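Local coordinates for fructose transport system repressor FruR (Pseudomonas putida, PDB 3O74), which probably acts as a DNA-binding dual regulator of transcription in the LacI family, with fructose 1-phosphate as its preferred effector, at residues D104-A107 / S108-L111; S162-C165 / G166-M170; Q23-Q26 / G27-R31. All coordinates share one frame; numbering follows the deposited sequence.

Contact 1 of 3, residues D104-A107 / S108-L111; sequences DRDA and SRQL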
ATOM      1  N   ASP B 104     -18.351 -10.169   5.214  1.00 29.99           N
ATOM      2  CA  ASP B 104     -17.266 -11.134   5.380  1.00 23.34           C
ATOM      3  C   ASP B 104     -17.703 -12.571   5.638  1.00 28.69           C
ATOM      4  O   ASP B 104     -17.097 -13.507   5.122  1.00 30.62           O
ATOM      5  CB  ASP B 104     -16.316 -10.677   6.486  1.00 24.43           C
ATOM      6  CG  ASP B 104     -15.464  -9.500   6.068  1.00 31.79           C
ATOM      7  OD1 ASP B 104     -15.368  -9.233   4.850  1.00 30.65           O
ATOM      8  OD2 ASP B 104     -14.888  -8.845   6.959  1.00 37.88           O
ATOM      9  N   ARG B 105     -18.744 -12.750   6.440  1.00 25.44           N
ATOM     10  CA  ARG B 105     -19.169 -14.095   6.796  1.00 31.10           C
ATOM     11  C   ARG B 105     -19.577 -14.885   5.558  1.00 33.62           C
ATOM     12  O   ARG B 105     -19.137 -16.015   5.361  1.00 31.70           O
ATOM     13  CB  ARG B 105     -20.319 -14.048   7.800  1.00 30.85           C
ATOM     14  CG  ARG B 105     -20.738 -15.410   8.301  1.00 40.72           C
ATOM     15  CD  ARG B 105     -21.804 -15.306   9.388  1.00 47.36           C
ATOM     16  NE  ARG B 105     -21.355 -15.896  10.641  1.00 51.35           N
ATOM     17  CZ  ARG B 105     -21.534 -17.167  10.973  1.00 53.30           C
ATOM     18  NH1 ARG B 105     -22.169 -17.992  10.140  1.00 49.26           N
ATOM     19  NH2 ARG B 105     -21.079 -17.608  12.141  1.00 56.52           N
ATOM     20  N   ASP B 106     -20.412 -14.280   4.721  1.00 38.08           N
ATOM     21  CA  ASP B 106     -20.865 -14.932   3.499  1.00 42.75           C
ATOM     22  C   ASP B 106     -19.723 -15.115   2.501  1.00 39.61           C
ATOM     23  O   ASP B 106     -19.685 -16.097   1.760  1.00 41.45           O
ATOM     24  CB  ASP B 106     -22.001 -14.141   2.850  1.00 51.53           C
ATOM     25  CG  ASP B 106     -22.588 -14.852   1.644  1.00 60.44           C
ATOM     26  OD1 ASP B 106     -23.204 -15.923   1.829  1.00 64.50           O
ATOM     27  OD2 ASP B 106     -22.434 -14.344   0.511  1.00 61.17           O
ATOM     28  N   ALA B 107     -18.799 -14.161   2.480  1.00 33.00           N
ATOM     29  CA  ALA B 107     -17.647 -14.241   1.595  1.00 31.59           C
ATOM     30  C   ALA B 107     -16.791 -15.438   1.986  1.00 32.70           C
ATOM     31  O   ALA B 107     -16.285 -16.164   1.130  1.00 34.08           O
ATOM     32  CB  ALA B 107     -16.836 -12.965   1.667  1.00 32.63           C
ATOM     33  N   SER B 108     -16.643 -15.633   3.292  1.00 29.44           N
ATOM     34  CA  SER B 108     -15.849 -16.724   3.834  1.00 30.08           C
ATOM     35  C   SER B 108     -16.507 -18.076   3.569  1.00 34.05           C
ATOM     36  O   SER B 108     -15.832 -19.074   3.299  1.00 28.72           O
ATOM     37  CB  SER B 108     -15.646 -16.522   5.332  1.00 28.41           C
ATOM     38  OG  SER B 108     -14.728 -17.464   5.844  1.00 35.10           O
ATOM     39  N   ARG B 109     -17.831 -18.111   3.646  1.00 34.06           N
ATOM     40  CA  ARG B 109     -18.545 -19.354   3.408  1.00 35.33           C
ATOM     41  C   ARG B 109     -18.351 -19.806   1.964  1.00 38.46           C
ATOM     42  O   ARG B 109     -18.041 -20.970   1.707  1.00 40.19           O
ATOM     43  CB  ARG B 109     -20.033 -19.201   3.719  1.00 41.50           C
ATOM     44  CG  ARG B 109     -20.688 -20.494   4.176  1.00 51.86           C
ATOM     45  CD  ARG B 109     -22.153 -20.577   3.764  1.00 56.19           C
ATOM     46  NE  ARG B 109     -22.293 -20.857   2.339  1.00 60.01           N
ATOM     47  CZ  ARG B 109     -22.609 -19.945   1.428  1.00 58.20           C
ATOM     48  NH1 ARG B 109     -22.833 -18.691   1.795  1.00 57.00           N
ATOM     49  NH2 ARG B 109     -22.709 -20.288   0.151  1.00 58.65           N
ATOM     50  N   GLN B 110     -18.528 -18.879   1.026  1.00 35.63           N
ATOM     51  CA  GLN B 110     -18.343 -19.182  -0.386  1.00 41.57           C
ATOM     52  C   GLN B 110     -16.898 -19.567  -0.686  1.00 44.17           C
ATOM     53  O   GLN B 110     -16.639 -20.476  -1.475  1.00 42.08           O
ATOM     54  CB  GLN B 110     -18.718 -17.979  -1.248  1.00 47.19           C
ATOM     55  CG  GLN B 110     -20.193 -17.648  -1.287  1.00 57.19           C
ATOM     56  CD  GLN B 110     -20.522 -16.682  -2.407  1.00 64.82           C
ATOM     57  OE1 GLN B 110     -20.127 -16.891  -3.555  1.00 67.43           O
ATOM     58  NE2 GLN B 110     -21.243 -15.615  -2.080  1.00 67.32           N
ATOM     59  N   LEU B 111     -15.962 -18.859  -0.061  1.00 38.34           N
ATOM     60  CA  LEU B 111     -14.544 -19.107  -0.279  1.00 35.82           C
ATOM     61  C   LEU B 111     -14.186 -20.542   0.105  1.00 35.49           C
ATOM     62  O   LEU B 111     -13.567 -21.265  -0.674  1.00 37.65           O
ATOM     63  CB  LEU B 111     -13.700 -18.103   0.512  1.00 34.46           C
ATOM     64  CG  LEU B 111     -12.206 -18.010   0.199  1.00 38.30           C
ATOM     65  CD1 LEU B 111     -11.971 -17.788  -1.290  1.00 39.95           C
ATOM     66  CD2 LEU B 111     -11.570 -16.894   1.013  1.00 32.41           C
TER
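Asp106 divides its carboxylate between two residues of the next helical turn, Arg109 and Gln110, and so illustrates how one acid can serve both i+3 and i+4 partners. OD1 of Asp106 lies 2.8 Å from NH1 of Arg109 in a salt bridge. The oxygen sits at the edge of the guanidinium, but the N-H points poorly at it, and the hydrogen bond within the pair is weak. OD2 of Asp106 takes a straighter bond, 154° at the hydrogen, from Gln110 NE2 at 3.1 Å. The donor stands above the carboxylate plane, while the oxygen lies in the plane of the Gln110 amide. With CG of Asp106 opposite the backbone N (chi1 -175°), the acid leans along the helix, and the bends of Arg109 at chi2 and chi3 fold its guanidinium back to meet it. Beneath these side chains, in the helix backbone, run the i to i+4 bonds, among them Ser108 N to Asp104 O at 2.8 Å. On the buried side Asp104 bridges Arg263 and Arg138, Ser108 OG bonds to the carbonyl of Arg138, and Ala107 and Leu111 pack on Phe214. Both oxygens of Asp106 thus have a partner, one of them cationic, which would be expected to favour the ionised carboxylate.

Contact 2 of 3, residues S162-C165 / G166-M170; sequences SREC and GQRLM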
ATOM      1  N   SER B 162       0.040 -10.076   9.846  1.00 24.63           N
ATOM      2  CA  SER B 162       1.369  -9.802   9.319  1.00 28.43           C
ATOM      3  C   SER B 162       1.901 -10.991   8.541  1.00 25.28           C
ATOM      4  O   SER B 162       1.457 -12.124   8.725  1.00 19.53           O
ATOM      5  CB  SER B 162       2.345  -9.470  10.448  1.00 28.38           C
ATOM      6  OG  SER B 162       2.721 -10.635  11.164  1.00 28.25           O
ATOM      7  N   ARG B 163       2.864 -10.715   7.674  1.00 22.81           N
ATOM      8  CA  ARG B 163       3.513 -11.739   6.878  1.00 26.52           C
ATOM      9  C   ARG B 163       4.169 -12.787   7.770  1.00 29.51           C
ATOM     10  O   ARG B 163       3.978 -13.985   7.571  1.00 28.79           O
ATOM     11  CB  ARG B 163       4.553 -11.084   5.975  1.00 31.74           C
ATOM     12  CG  ARG B 163       5.262 -12.012   5.024  1.00 32.24           C
ATOM     13  CD  ARG B 163       6.004 -11.189   3.986  1.00 33.68           C
ATOM     14  NE  ARG B 163       6.974 -11.979   3.243  1.00 40.59           N
ATOM     15  CZ  ARG B 163       7.716 -11.499   2.252  1.00 47.45           C
ATOM     16  NH1 ARG B 163       7.587 -10.233   1.887  1.00 47.43           N
ATOM     17  NH2 ARG B 163       8.578 -12.288   1.625  1.00 45.11           N
ATOM     18  N   GLU B 164       4.937 -12.334   8.757  1.00 27.63           N
ATOM     19  CA  GLU B 164       5.643 -13.255   9.644  1.00 28.91           C
ATOM     20  C   GLU B 164       4.693 -14.122  10.470  1.00 26.37           C
ATOM     21  O   GLU B 164       5.006 -15.273  10.780  1.00 27.10           O
ATOM     22  CB  GLU B 164       6.621 -12.506  10.559  1.00 28.99           C
ATOM     23  CG  GLU B 164       7.369 -13.418  11.529  1.00 33.49           C
ATOM     24  CD  GLU B 164       8.481 -12.708  12.278  1.00 41.00           C
ATOM     25  OE1 GLU B 164       8.542 -12.840  13.519  1.00 42.19           O
ATOM     26  OE2 GLU B 164       9.296 -12.019  11.627  1.00 42.53           O
ATOM     27  N   CYS B 165       3.537 -13.574  10.829  1.00 28.50           N
ATOM     28  CA  CYS B 165       2.541 -14.350  11.561  1.00 24.04           C
ATOM     29  C   CYS B 165       1.997 -15.471  10.678  1.00 20.24           C
ATOM     30  O   CYS B 165       1.843 -16.606  11.122  1.00 26.54           O
ATOM     31  CB  CYS B 165       1.401 -13.451  12.031  1.00 24.49           C
ATOM     32  SG  CYS B 165       0.225 -14.244  13.154  0.84 32.79           S
ATOM     33  N   GLY B 166       1.716 -15.144   9.421  1.00 21.56           N
ATOM     34  CA  GLY B 166       1.259 -16.133   8.462  1.00 22.67           C
ATOM     35  C   GLY B 166       2.290 -17.225   8.258  1.00 27.85           C
ATOM     36  O   GLY B 166       1.956 -18.408   8.168  1.00 25.31           O
ATOM     37  N   GLN B 167       3.554 -16.827   8.183  1.00 24.76           N
ATOM     38  CA  GLN B 167       4.640 -17.787   8.034  1.00 27.02           C
ATOM     39  C   GLN B 167       4.720 -18.710   9.248  1.00 28.40           C
ATOM     40  O   GLN B 167       4.864 -19.924   9.107  1.00 30.18           O
ATOM     41  CB  GLN B 167       5.968 -17.049   7.829  1.00 27.50           C
ATOM     42  CG  GLN B 167       7.173 -17.947   7.603  1.00 35.92           C
ATOM     43  CD  GLN B 167       8.462 -17.151   7.467  1.00 46.67           C
ATOM     44  OE1 GLN B 167       8.587 -16.056   8.017  1.00 38.80           O
ATOM     45  NE2 GLN B 167       9.426 -17.696   6.729  1.00 53.24           N
ATOM     46  N   ARG B 168       4.615 -18.137  10.443  1.00 24.96           N
ATOM     47  CA  ARG B 168       4.685 -18.928  11.670  1.00 28.74           C
ATOM     48  C   ARG B 168       3.535 -19.925  11.774  1.00 33.82           C
ATOM     49  O   ARG B 168       3.739 -21.080  12.145  1.00 33.01           O
ATOM     50  CB  ARG B 168       4.686 -18.018  12.900  1.00 33.64           C
ATOM     51  CG  ARG B 168       4.644 -18.766  14.227  1.00 44.34           C
ATOM     52  CD  ARG B 168       4.595 -17.801  15.404  1.00 51.03           C
ATOM     53  NE  ARG B 168       5.541 -16.703  15.228  1.00 60.07           N
ATOM     54  CZ  ARG B 168       5.190 -15.440  15.002  1.00 65.24           C
ATOM     55  NH1 ARG B 168       3.908 -15.109  14.947  1.00 63.50           N
ATOM     56  NH2 ARG B 168       6.121 -14.507  14.842  1.00 66.99           N
ATOM     57  N   LEU B 169       2.326 -19.470  11.455  1.00 27.76           N
ATOM     58  CA  LEU B 169       1.141 -20.323  11.536  1.00 24.45           C
ATOM     59  C   LEU B 169       1.156 -21.451  10.505  1.00 28.06           C
ATOM     60  O   LEU B 169       0.737 -22.571  10.795  1.00 31.41           O
ATOM     61  CB  LEU B 169      -0.134 -19.491  11.390  1.00 22.00           C
ATOM     62  CG  LEU B 169      -0.375 -18.460  12.494  1.00 24.88           C
ATOM     63  CD1 LEU B 169      -1.648 -17.674  12.224  1.00 30.40           C
ATOM     64  CD2 LEU B 169      -0.425 -19.127  13.861  1.00 32.05           C
HETATM   65  N   MSE B 170       1.635 -21.156   9.301  1.00 27.81           N
HETATM   66  CA  MSE B 170       1.743 -22.181   8.269  1.00 28.53           C
HETATM   67  C   MSE B 170       2.703 -23.278   8.716  1.00 30.72           C
HETATM   68  O   MSE B 170       2.437 -24.461   8.515  1.00 30.28           O
HETATM   69  CB  MSE B 170       2.207 -21.586   6.940  1.00 26.35           C
HETATM   70  CG  MSE B 170       2.130 -22.567   5.773  1.00 29.59           C
HETATM   71 SE   MSE B 170       0.308 -23.214   5.498  0.61 32.00          SE
HETATM   72  CE  MSE B 170       0.619 -24.406   3.991  1.00 44.14           C
TER
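Glu164 and Arg168 form a salt bridge from the first turn of the helix to the next, with OE1 of Glu164 3.2 Å from NH2 of Arg168. The carboxylate and guanidinium planes stand 75° apart, a steep meeting rather than a flat two-pronged pairing. The glutamate chain is fully extended (chi1 179°), whereas the arginine turns back at chi3 (-44°), which swings its guanidinium over the helix with the Glu164 carbonyl oxygen off one face. The other terminal nitrogen, NH1 of Arg168, is bridged to Glu159, so the cation is shared between two acids.

Ser162 caps the turn: its OG accepts from Cys165 N at 3.1 Å, satisfying an amide that precedes the regular pattern. That pattern starts with Gly166 N to Ser162 O, also 3.1 Å, and continues to Leu169 N on Cys165 O at 2.9 Å. The apolar side is led by Cys165, whose SG lies 4.0 Å from CD1 of Leu169. Leu169 and the selenomethionine at Met170 go on to cover Ile126. On a flank, Arg163 pairs with Asp197 of helix 189-201 and packs on Gln218 of the second subunit. The whole is a serine N-cap opening the helix of a beta-alpha-beta crossover, in which helix 163-177 links the parallel strands 152-158 and 183-186 and lies against the intervening strand 122-128.

Contact 3 of 3, residues Q23-Q26 / G27-R31; sequences QLEQ and GARAR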
ATOM      1  N   GLN B  23      -9.624   6.528  -2.044  1.00 29.99           N
ATOM      2  CA  GLN B  23     -10.986   6.780  -2.520  1.00 29.44           C
ATOM      3  C   GLN B  23     -11.717   7.774  -1.623  1.00 27.63           C
ATOM      4  O   GLN B  23     -12.509   8.589  -2.099  1.00 32.29           O
ATOM      5  CB  GLN B  23     -11.778   5.473  -2.595  1.00 35.40           C
ATOM      6  CG  GLN B  23     -11.264   4.487  -3.621  1.00 45.78           C
ATOM      7  CD  GLN B  23     -11.527   4.935  -5.041  1.00 53.82           C
ATOM      8  OE1 GLN B  23     -10.652   4.846  -5.900  1.00 59.71           O
ATOM      9  NE2 GLN B  23     -12.735   5.425  -5.295  1.00 55.60           N
ATOM     10  N   LEU B  24     -11.463   7.693  -0.322  1.00 26.73           N
ATOM     11  CA  LEU B  24     -12.035   8.653   0.613  1.00 29.08           C
ATOM     12  C   LEU B  24     -11.499  10.048   0.331  1.00 29.32           C
ATOM     13  O   LEU B  24     -12.261  11.010   0.266  1.00 33.92           O
ATOM     14  CB  LEU B  24     -11.713   8.269   2.057  1.00 30.55           C
ATOM     15  CG  LEU B  24     -12.604   7.237   2.743  1.00 31.78           C
ATOM     16  CD1 LEU B  24     -12.097   6.969   4.153  1.00 31.60           C
ATOM     17  CD2 LEU B  24     -14.059   7.698   2.773  1.00 25.11           C
ATOM     18  N   GLU B  25     -10.185  10.157   0.162  1.00 31.65           N
ATOM     19  CA  GLU B  25      -9.560  11.464  -0.025  1.00 34.20           C
ATOM     20  C   GLU B  25     -10.075  12.154  -1.288  1.00 30.76           C
ATOM     21  O   GLU B  25     -10.305  13.364  -1.294  1.00 30.39           O
ATOM     22  CB  GLU B  25      -8.030  11.351  -0.045  1.00 39.66           C
ATOM     23  CG  GLU B  25      -7.321  12.683   0.183  1.00 49.97           C
ATOM     24  CD  GLU B  25      -5.870  12.524   0.615  1.00 59.88           C
ATOM     25  OE1 GLU B  25      -5.280  11.456   0.348  1.00 66.93           O
ATOM     26  OE2 GLU B  25      -5.319  13.470   1.222  1.00 54.16           O
ATOM     27  N   GLN B  26     -10.264  11.372  -2.347  1.00 30.37           N
ATOM     28  CA  GLN B  26     -10.774  11.887  -3.612  1.00 35.16           C
ATOM     29  C   GLN B  26     -12.196  12.416  -3.468  1.00 39.47           C
ATOM     30  O   GLN B  26     -12.496  13.547  -3.858  1.00 41.51           O
ATOM     31  CB  GLN B  26     -10.755  10.790  -4.675  1.00 41.87           C
ATOM     32  CG  GLN B  26      -9.755  11.013  -5.792  1.00 52.99           C
ATOM     33  CD  GLN B  26      -8.487  10.207  -5.605  1.00 57.88           C
ATOM     34  OE1 GLN B  26      -8.210   9.280  -6.367  1.00 58.07           O
ATOM     35  NE2 GLN B  26      -7.710  10.551  -4.583  1.00 59.10           N
ATOM     36  N   GLY B  27     -13.071  11.584  -2.914  1.00 39.71           N
ATOM     37  CA  GLY B  27     -14.455  11.964  -2.708  1.00 40.01           C
ATOM     38  C   GLY B  27     -14.577  13.151  -1.776  1.00 34.70           C
ATOM     39  O   GLY B  27     -15.389  14.043  -2.005  1.00 37.70           O
ATOM     40  N   ALA B  28     -13.766  13.166  -0.723  1.00 34.29           N
ATOM     41  CA  ALA B  28     -13.791  14.264   0.238  1.00 33.57           C
ATOM     42  C   ALA B  28     -13.389  15.569  -0.433  1.00 32.91           C
ATOM     43  O   ALA B  28     -14.007  16.617  -0.212  1.00 33.19           O
ATOM     44  CB  ALA B  28     -12.879  13.961   1.416  1.00 30.70           C
ATOM     45  N   ARG B  29     -12.351  15.496  -1.259  1.00 35.49           N
ATOM     46  CA  ARG B  29     -11.840  16.674  -1.954  1.00 36.27           C
ATOM     47  C   ARG B  29     -12.909  17.327  -2.828  1.00 38.16           C
ATOM     48  O   ARG B  29     -13.039  18.551  -2.853  1.00 38.79           O
ATOM     49  CB  ARG B  29     -10.615  16.306  -2.794  1.00 38.92           C
ATOM     50  CG  ARG B  29      -9.987  17.482  -3.523  1.00 46.18           C
ATOM     51  CD  ARG B  29      -8.681  17.086  -4.200  1.00 48.68           C
ATOM     52  NE  ARG B  29      -7.632  16.770  -3.234  1.00 47.04           N
ATOM     53  CZ  ARG B  29      -7.076  15.570  -3.095  1.00 52.79           C
ATOM     54  NH1 ARG B  29      -7.460  14.564  -3.866  1.00 55.71           N
ATOM     55  NH2 ARG B  29      -6.126  15.378  -2.187  1.00 46.80           N
ATOM     56  N   ALA B  30     -13.679  16.507  -3.535  1.00 41.65           N
ATOM     57  CA  ALA B  30     -14.762  17.014  -4.375  1.00 45.90           C
ATOM     58  C   ALA B  30     -15.839  17.714  -3.547  1.00 46.51           C
ATOM     59  O   ALA B  30     -16.586  18.543  -4.061  1.00 50.30           O
ATOM     60  CB  ALA B  30     -15.367  15.892  -5.201  1.00 49.30           C
ATOM     61  N   ARG B  31     -15.918  17.376  -2.264  1.00 42.15           N
ATOM     62  CA  ARG B  31     -16.905  17.979  -1.376  1.00 43.67           C
ATOM     63  C   ARG B  31     -16.346  19.154  -0.583  1.00 42.49           C
ATOM     64  O   ARG B  31     -17.071  19.796   0.178  1.00 45.81           O
ATOM     65  CB  ARG B  31     -17.488  16.926  -0.431  1.00 44.47           C
ATOM     66  CG  ARG B  31     -18.403  15.942  -1.127  1.00 46.40           C
ATOM     67  CD  ARG B  31     -19.605  16.655  -1.734  1.00 53.97           C
ATOM     68  NE  ARG B  31     -20.490  17.198  -0.707  1.00 58.29           N
ATOM     69  CZ  ARG B  31     -21.516  16.533  -0.183  1.00 61.67           C
ATOM     70  NH1 ARG B  31     -21.786  15.302  -0.597  1.00 63.11           N
ATOM     71  NH2 ARG B  31     -22.271  17.095   0.752  1.00 59.21           N
TER
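Arg29 curls back over the preceding turn of its own helix, where its NH2 comes near Glu25 and its NH1 near Gln26. Its CG points opposite the backbone N, and a turn at chi3 (-68°) brings the guanidinium above the Glu25 carbonyl oxygen, which sits beneath one face near the rim. The aliphatic root is close as well, CB of Arg29 being 3.3 Å from that oxygen. NH2 of Arg29 lies 4.0 Å from OE2 of Glu25, a long ion pair in which the two charged planes are only 27° apart. Both groups have closer partners across the dimer interface, consistent with the looseness of the pair. Arg29 NH1 makes a salt bridge to Asp41 of the second subunit, and Glu25 OE2 accepts a hydrogen bond from the backbone N of Ser39 of that subunit. Gln26 also packs against Asp41 of the second subunit, placing three neighbouring side chains on the same partner surface.

Helix 15-30 is the connecting helix of a beta-alpha-beta unit between the adjacent parallel strands 4-9 and 34-39. Its inner side is built by Leu24, which packs on Phe7 and Leu35, and by Ala28, which rests on Leu5.

Gln26 lies beside the arginine with its amide at the guanidinium edge, NE2 being 4.1 Å from Arg29 NH1. Both groups are donors there, so this is packing. The bend at chi2 brings the Gln26 amide beside the guanidinium, with the two planes 26° apart. The backbone oxygen of Gln26, O, receives Ala30 N at 3.2 Å.

Gly27 adds backbone alone: its N reaches Gln23 O at 3.2 Å, while the next amide, Ala28 N, is held more tightly by Leu24 O at 2.8 Å.

Contact 3 comes first along the chain, followed by contact 1 and then contact 2, each within a different helix: 15-30, 104-116 and 163-177. Contacts 1 and 2 belong to the same half of the two-lobed, periplasmic-binding-protein-like fold, with centres about 22 Å apart and nearest atoms about 14 Å apart. Contact 3 lies in the other lobe, its centre about 30 Å from that of contact 1 and about 35 Å from that of contact 2, on the opposite side of the chain's centre from the latter. None touches another. The same three-to-four-residue helical spacing is used in different settings: contact 3 faces the second subunit, contact 2 meets it through Arg163 alone, and contact 1 stays within its own chain.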